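Local coordinates for protein ZYG-9 (Caenorhabditis elegans, PDB 2OF3) that plays a major role in organising microtubules and spindle poles during mitosis and meiosis in one-cell embryos, as a TOG-domain protein of the XMAP215 family, at residues 22-27 and 33-38; 135-140 and 153-158. All coordinates share one frame; numbering follows the deposited sequence.

Contact 1. Residues 22-27 and 33-38; sequences KLVKWN and DEHISQ
An offset edge-to-face aromatic pair, His35 against Trp26, joins the irregular segment 22-27 to the first turns of helix 33-44 and illustrates how a loop can be fastened to the helix it leads into. The imidazole turns its CD2 edge to the face of the six-membered ring of Trp26, with His35 CD2 4.0 Å from Trp26 CE3, centroids 5.6 Å apart and planes at 87°. At its own edge the indole meets the helix backbone, Trp26 CZ3 lying 3.3 Å from His35 O, and the same carbon rests 3.6 Å from His35 CB. The far corner of the imidazole, NE2, reaches back to Lys25 O at 3.2 Å in a weak hydrogen bond, bent to 134° at the hydrogen. His35 ND1 is hydrogen-bonded to Thr32, which probably helps to fix the rotation of the ring, while Trp26 NE1 bonds Thr93 and so ties the indole to helix 85-95. One turn further along the helix, Gln38 extends its chain toward the loop, CG anti to the backbone N (chi1 175°), and lays its amide along the backbone of Val24, one end close to the N of Val24 and the other to its O. The methyl Val24 CG2 fills the angle between this amide and His35, 3.6 Å from His35 CD2, and Val24 CG1 lies 3.3 Å from Glu34 OE2. With an alanine here instead of Gln38, the backbone of Val24 would probably be left without its amide neighbour and a gap would open beside Leu23 CD2. The result is a chain reversal in which the helix folds back over the loop segment that precedes it, near one end of the all-helical, HEAT-repeat type of fold that TOG domains adopt.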
loop_
_atom_site.group_PDB
_atom_site.type_symbol
_atom_site.label_atom_id
_atom_site.label_comp_id
_atom_site.label_asym_id
_atom_site.label_seq_id
_atom_site.Cartn_x
_atom_site.Cartn_y
_atom_site.Cartn_z
ATOM N N LYS A 22 4.069 -23.614 3.981
ATOM C CA LYS A 22 4.143 -24.396 2.781
ATOM C C LYS A 22 4.080 -23.516 1.521
ATOM O O LYS A 22 3.986 -24.022 0.399
ATOM C CB LYS A 22 3.024 -25.440 2.815
ATOM C CG LYS A 22 3.407 -26.638 3.703
ATOM C CD LYS A 22 2.192 -27.543 3.919
ATOM C CE LYS A 22 1.687 -28.183 2.625
ATOM N NZ LYS A 22 0.967 -29.441 2.869
ATOM N N LEU A 23 4.081 -22.200 1.720
ATOM C CA LEU A 23 4.310 -21.225 0.653
ATOM C C LEU A 23 5.337 -20.253 1.155
ATOM O O LEU A 23 5.331 -19.908 2.350
ATOM C CB LEU A 23 3.004 -20.500 0.230
ATOM C CG LEU A 23 1.938 -21.412 -0.409
ATOM C CD1 LEU A 23 0.643 -20.700 -0.517
ATOM C CD2 LEU A 23 2.425 -21.842 -1.798
ATOM N N VAL A 24 6.222 -19.798 0.263
ATOM C CA VAL A 24 7.208 -18.793 0.607
ATOM C C VAL A 24 6.488 -17.449 0.706
ATOM O O VAL A 24 5.518 -17.191 -0.053
ATOM C CB VAL A 24 8.415 -18.696 -0.352
ATOM C CG1 VAL A 24 9.056 -20.100 -0.612
ATOM C CG2 VAL A 24 8.041 -18.096 -1.680
ATOM N N LYS A 25 6.965 -16.612 1.622
ATOM C CA LYS A 25 6.306 -15.362 1.957
ATOM C C LYS A 25 6.733 -14.254 1.006
ATOM O O LYS A 25 7.912 -14.111 0.681
ATOM C CB LYS A 25 6.617 -14.964 3.401
ATOM C CG LYS A 25 6.042 -15.909 4.444
ATOM C CD LYS A 25 6.349 -15.428 5.853
ATOM C CE LYS A 25 6.422 -16.592 6.828
ATOM N NZ LYS A 25 5.154 -17.371 6.861
ATOM N N TRP A 26 5.754 -13.477 0.566
ATOM C CA TRP A 26 5.956 -12.441 -0.426
ATOM C C TRP A 26 6.553 -11.220 0.280
ATOM O O TRP A 26 5.862 -10.221 0.591
ATOM C CB TRP A 26 4.593 -12.122 -1.008
ATOM C CG TRP A 26 4.670 -11.597 -2.417
ATOM C CD1 TRP A 26 4.510 -10.321 -2.798
ATOM C CD2 TRP A 26 4.894 -12.359 -3.611
ATOM N NE1 TRP A 26 4.581 -10.223 -4.163
ATOM C CE2 TRP A 26 4.836 -11.463 -4.686
ATOM C CE3 TRP A 26 5.095 -13.731 -3.874
ATOM C CZ2 TRP A 26 5.037 -11.859 -6.022
ATOM C CZ3 TRP A 26 5.303 -14.132 -5.195
ATOM C CH2 TRP A 26 5.231 -13.212 -6.256
ATOM N N ASN A 27 7.847 -11.310 0.583
ATOM C CA ASN A 27 8.505 -10.323 1.458
ATOM C C ASN A 27 9.933 -10.044 0.991
ATOM O O ASN A 27 10.766 -9.591 1.782
ATOM C CB ASN A 27 8.458 -10.791 2.931
ATOM C CG ASN A 27 9.296 -12.076 3.170
ATOM O OD1 ASN A 27 9.880 -12.677 2.235
ATOM N ND2 ASN A 27 9.355 -12.492 4.408
ATOM N N ASP A 33 13.530 -15.617 -8.639
ATOM C CA ASP A 33 12.958 -16.688 -9.460
ATOM C C ASP A 33 12.026 -17.520 -8.605
ATOM O O ASP A 33 10.985 -17.956 -9.080
ATOM C CB ASP A 33 14.053 -17.606 -10.090
ATOM C CG ASP A 33 13.484 -18.970 -10.631
ATOM O OD1 ASP A 33 13.200 -18.956 -11.831
ATOM O OD2 ASP A 33 13.312 -20.028 -9.894
ATOM N N GLU A 34 12.391 -17.745 -7.351
ATOM C CA GLU A 34 11.573 -18.591 -6.478
ATOM C C GLU A 34 10.136 -18.077 -6.259
ATOM O O GLU A 34 9.163 -18.843 -6.261
ATOM C CB GLU A 34 12.252 -18.744 -5.116
ATOM C CG GLU A 34 11.647 -19.968 -4.371
ATOM C CD GLU A 34 12.098 -20.147 -2.917
ATOM O OE1 GLU A 34 12.745 -19.224 -2.364
ATOM O OE2 GLU A 34 11.721 -21.202 -2.310
ATOM N N HIS A 35 10.015 -16.769 -6.040
ATOM C CA HIS A 35 8.714 -16.135 -5.843
ATOM C C HIS A 35 7.887 -16.143 -7.147
ATOM O O HIS A 35 6.708 -16.467 -7.122
ATOM C CB HIS A 35 8.883 -14.711 -5.319
ATOM C CG HIS A 35 9.435 -14.653 -3.935
ATOM N ND1 HIS A 35 10.787 -14.527 -3.681
ATOM C CD2 HIS A 35 8.830 -14.766 -2.730
ATOM C CE1 HIS A 35 10.988 -14.544 -2.377
ATOM N NE2 HIS A 35 9.822 -14.696 -1.779
ATOM N N ILE A 36 8.509 -15.798 -8.276
ATOM C CA ILE A 36 7.818 -15.788 -9.560
ATOM C C ILE A 36 7.337 -17.186 -9.919
ATOM O O ILE A 36 6.199 -17.333 -10.386
ATOM C CB ILE A 36 8.726 -15.178 -10.698
ATOM C CG1 ILE A 36 9.045 -13.708 -10.412
ATOM C CG2 ILE A 36 8.064 -15.327 -12.118
ATOM C CD1 ILE A 36 10.336 -13.232 -11.195
ATOM N N SER A 37 8.175 -18.208 -9.714
ATOM C CA SER A 37 7.729 -19.601 -10.074
ATOM C C SER A 37 6.574 -20.023 -9.191
ATOM O O SER A 37 5.682 -20.731 -9.673
ATOM C CB SER A 37 8.796 -20.702 -9.852
ATOM O OG SER A 37 9.925 -20.488 -10.658
ATOM N N GLN A 38 6.613 -19.655 -7.900
ATOM C CA GLN A 38 5.501 -20.024 -6.993
ATOM C C GLN A 38 4.206 -19.349 -7.487
ATOM O O GLN A 38 3.146 -19.988 -7.557
ATOM C CB GLN A 38 5.812 -19.597 -5.542
ATOM C CG GLN A 38 4.638 -19.834 -4.579
ATOM C CD GLN A 38 4.996 -19.474 -3.161
ATOM O OE1 GLN A 38 4.742 -18.298 -2.680
ATOM N NE2 GLN A 38 5.646 -20.428 -2.472
#

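Contact 2. Residues 135-140 and 153-158; sequences PYLLLK and RDIVNV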
loop_
_atom_site.group_PDB
_atom_site.type_symbol
_atom_site.label_atom_id
_atom_site.label_comp_id
_atom_site.label_asym_id
_atom_site.label_seq_id
_atom_site.Cartn_x
_atom_site.Cartn_y
_atom_site.Cartn_z
ATOM N N PRO A 135 3.241 -3.043 1.323
ATOM C CA PRO A 135 4.609 -2.554 1.338
ATOM C C PRO A 135 5.162 -2.256 -0.044
ATOM O O PRO A 135 5.990 -1.292 -0.206
ATOM C CB PRO A 135 5.387 -3.676 2.084
ATOM C CG PRO A 135 4.376 -4.232 3.004
ATOM C CD PRO A 135 3.138 -4.285 2.100
ATOM N N TYR A 136 4.717 -3.006 -1.052
ATOM C CA TYR A 136 5.220 -2.723 -2.415
ATOM C C TYR A 136 4.473 -1.584 -3.060
ATOM O O TYR A 136 5.072 -0.819 -3.811
ATOM C CB TYR A 136 5.123 -3.949 -3.305
ATOM C CG TYR A 136 5.922 -5.063 -2.708
ATOM C CD1 TYR A 136 7.314 -5.040 -2.777
ATOM C CD2 TYR A 136 5.281 -6.108 -2.014
ATOM C CE1 TYR A 136 8.094 -6.062 -2.165
ATOM C CE2 TYR A 136 6.038 -7.152 -1.376
ATOM C CZ TYR A 136 7.429 -7.096 -1.480
ATOM O OH TYR A 136 8.151 -8.080 -0.889
ATOM N N LEU A 137 3.169 -1.467 -2.788
ATOM C CA LEU A 137 2.389 -0.333 -3.318
ATOM C C LEU A 137 2.972 0.965 -2.796
ATOM O O LEU A 137 2.996 1.978 -3.538
ATOM C CB LEU A 137 0.914 -0.420 -2.936
ATOM C CG LEU A 137 0.030 0.774 -3.325
ATOM C CD1 LEU A 137 -0.302 0.754 -4.842
ATOM C CD2 LEU A 137 -1.204 0.691 -2.494
ATOM N N LEU A 138 3.437 0.953 -1.544
ATOM C CA LEU A 138 4.039 2.152 -0.947
ATOM C C LEU A 138 5.335 2.607 -1.612
ATOM O O LEU A 138 5.676 3.809 -1.561
ATOM C CB LEU A 138 4.184 2.011 0.586
ATOM C CG LEU A 138 2.874 1.899 1.339
ATOM C CD1 LEU A 138 3.181 1.691 2.802
ATOM C CD2 LEU A 138 1.980 3.107 1.137
ATOM N N LEU A 139 6.042 1.707 -2.285
ATOM C CA LEU A 139 7.166 2.119 -3.100
ATOM C C LEU A 139 6.768 3.149 -4.187
ATOM O O LEU A 139 7.542 4.064 -4.513
ATOM C CB LEU A 139 7.847 0.916 -3.777
ATOM C CG LEU A 139 8.485 -0.141 -2.854
ATOM C CD1 LEU A 139 8.994 -1.381 -3.689
ATOM C CD2 LEU A 139 9.608 0.480 -1.981
ATOM N N LYS A 140 5.559 3.005 -4.726
ATOM C CA LYS A 140 5.123 3.746 -5.873
ATOM C C LYS A 140 4.624 5.100 -5.445
ATOM O O LYS A 140 4.386 5.986 -6.310
ATOM C CB LYS A 140 3.988 2.968 -6.558
ATOM C CG LYS A 140 4.462 1.630 -7.154
ATOM C CD LYS A 140 5.413 1.789 -8.315
ATOM C CE LYS A 140 6.833 1.535 -7.838
ATOM N NZ LYS A 140 7.800 1.891 -8.926
ATOM N N ARG A 153 -2.280 7.062 -4.110
ATOM C CA ARG A 153 -2.940 7.434 -2.874
ATOM C C ARG A 153 -4.374 7.070 -2.886
ATOM O O ARG A 153 -4.911 6.719 -1.829
ATOM C CB ARG A 153 -2.808 8.925 -2.534
ATOM C CG ARG A 153 -3.800 9.431 -1.462
ATOM C CD ARG A 153 -3.632 8.770 -0.002
ATOM N NE ARG A 153 -2.912 9.769 0.737
ATOM C CZ ARG A 153 -3.361 10.719 1.571
ATOM N NH1 ARG A 153 -4.592 10.827 2.110
ATOM N NH2 ARG A 153 -2.432 11.536 1.954
ATOM N N ASP A 154 -5.030 7.136 -4.043
ATOM C CA ASP A 154 -6.447 6.699 -4.136
ATOM C C ASP A 154 -6.591 5.221 -3.798
ATOM O O ASP A 154 -7.578 4.833 -3.147
ATOM C CB ASP A 154 -7.047 6.925 -5.531
ATOM C CG ASP A 154 -7.153 8.410 -5.906
ATOM O OD1 ASP A 154 -7.318 9.269 -4.979
ATOM O OD2 ASP A 154 -7.055 8.711 -7.128
ATOM N N ILE A 155 -5.634 4.396 -4.220
ATOM C CA ILE A 155 -5.659 2.948 -3.807
ATOM C C ILE A 155 -5.378 2.807 -2.302
ATOM O O ILE A 155 -6.035 2.075 -1.621
ATOM C CB ILE A 155 -4.657 2.059 -4.636
ATOM C CG1 ILE A 155 -5.050 2.008 -6.104
ATOM C CG2 ILE A 155 -4.506 0.614 -4.052
ATOM C CD1 ILE A 155 -3.808 1.883 -6.985
ATOM N N VAL A 156 -4.423 3.556 -1.772
ATOM C CA VAL A 156 -4.168 3.548 -0.336
ATOM C C VAL A 156 -5.438 3.924 0.419
ATOM O O VAL A 156 -5.708 3.353 1.462
ATOM C CB VAL A 156 -3.021 4.497 0.010
ATOM C CG1 VAL A 156 -2.875 4.607 1.546
ATOM C CG2 VAL A 156 -1.693 3.964 -0.584
ATOM N N ASN A 157 -6.200 4.916 -0.050
ATOM C CA ASN A 157 -7.425 5.382 0.650
ATOM C C ASN A 157 -8.510 4.300 0.704
ATOM O O ASN A 157 -9.221 4.169 1.716
ATOM C CB ASN A 157 -8.002 6.666 -0.015
ATOM C CG ASN A 157 -7.174 7.918 0.281
ATOM O OD1 ASN A 157 -6.318 7.932 1.190
ATOM N ND2 ASN A 157 -7.421 8.994 -0.500
ATOM N N VAL A 158 -8.632 3.500 -0.344
ATOM C CA VAL A 158 -9.546 2.320 -0.285
ATOM C C VAL A 158 -9.061 1.242 0.727
ATOM O O VAL A 158 -9.838 0.754 1.562
ATOM C CB VAL A 158 -9.754 1.696 -1.702
ATOM C CG1 VAL A 158 -10.701 0.513 -1.655
ATOM C CG2 VAL A 158 -10.297 2.789 -2.678
#
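A pair of roughly antiparallel helices, the basic unit of packing in the HEAT-type solenoid of TOG domains, brings residues 135-140 of helix 127-139 against residues 153-158 of helix 146-163. The axes of the two short segments approach to 10.6 Å, with 152° between their N-to-C directions, and everything that meets between them is aliphatic and buried. Leu137 is the central contributor. With chi1 at 175°, its CG points away from the backbone N, which sends the branched end across the interface, where a single methyl, CD2, touches two residues in succession on the facing helix. It lies 3.7 Å from Ile155 CG2 and 3.8 Å from Val156 CG2, the leucine crossing both partners at a slant. No hydrogen bond links the two segments, so the contact between them is purely one of apolar side chains.

Residues beyond the two segments extend the layer: Leu137 also packs on Val152 and Leu159, further along helix 146-163, and on Phe96 in a loop; Ile155 continues onto Leu108 and Lys112 of helix 101-120. The contact lies close to the centre of the chain, where successive helices share one interior. The valine serves both leucines with the same branch, for Val156 CG2 meets Leu138 as well, nearly at a right angle, its distance to Leu138 CD2 being 4.1 Å.

From the N terminus, the chain leaves helix 10-19, runs through 22-27 and turns at residues 28-32; contact 1 closes that short loop as helix 33-44 begins. Contact 2 comes much later, pairing helices 127-139 and 146-163 across the connection between them, so the two loops follow in series, neither enclosing nor crossing the other. One lies at the surface and the other in the interior, with centres about 22 Å apart, yet they touch: Tyr136 OH sits 3.3 Å from Asn27 C. That hydroxyl also hydrogen-bonds Phe28 O, and the ring of Phe28 meets those of Trp26, His35 and Tyr136, tying the N-terminal loop to the middle of the helical array.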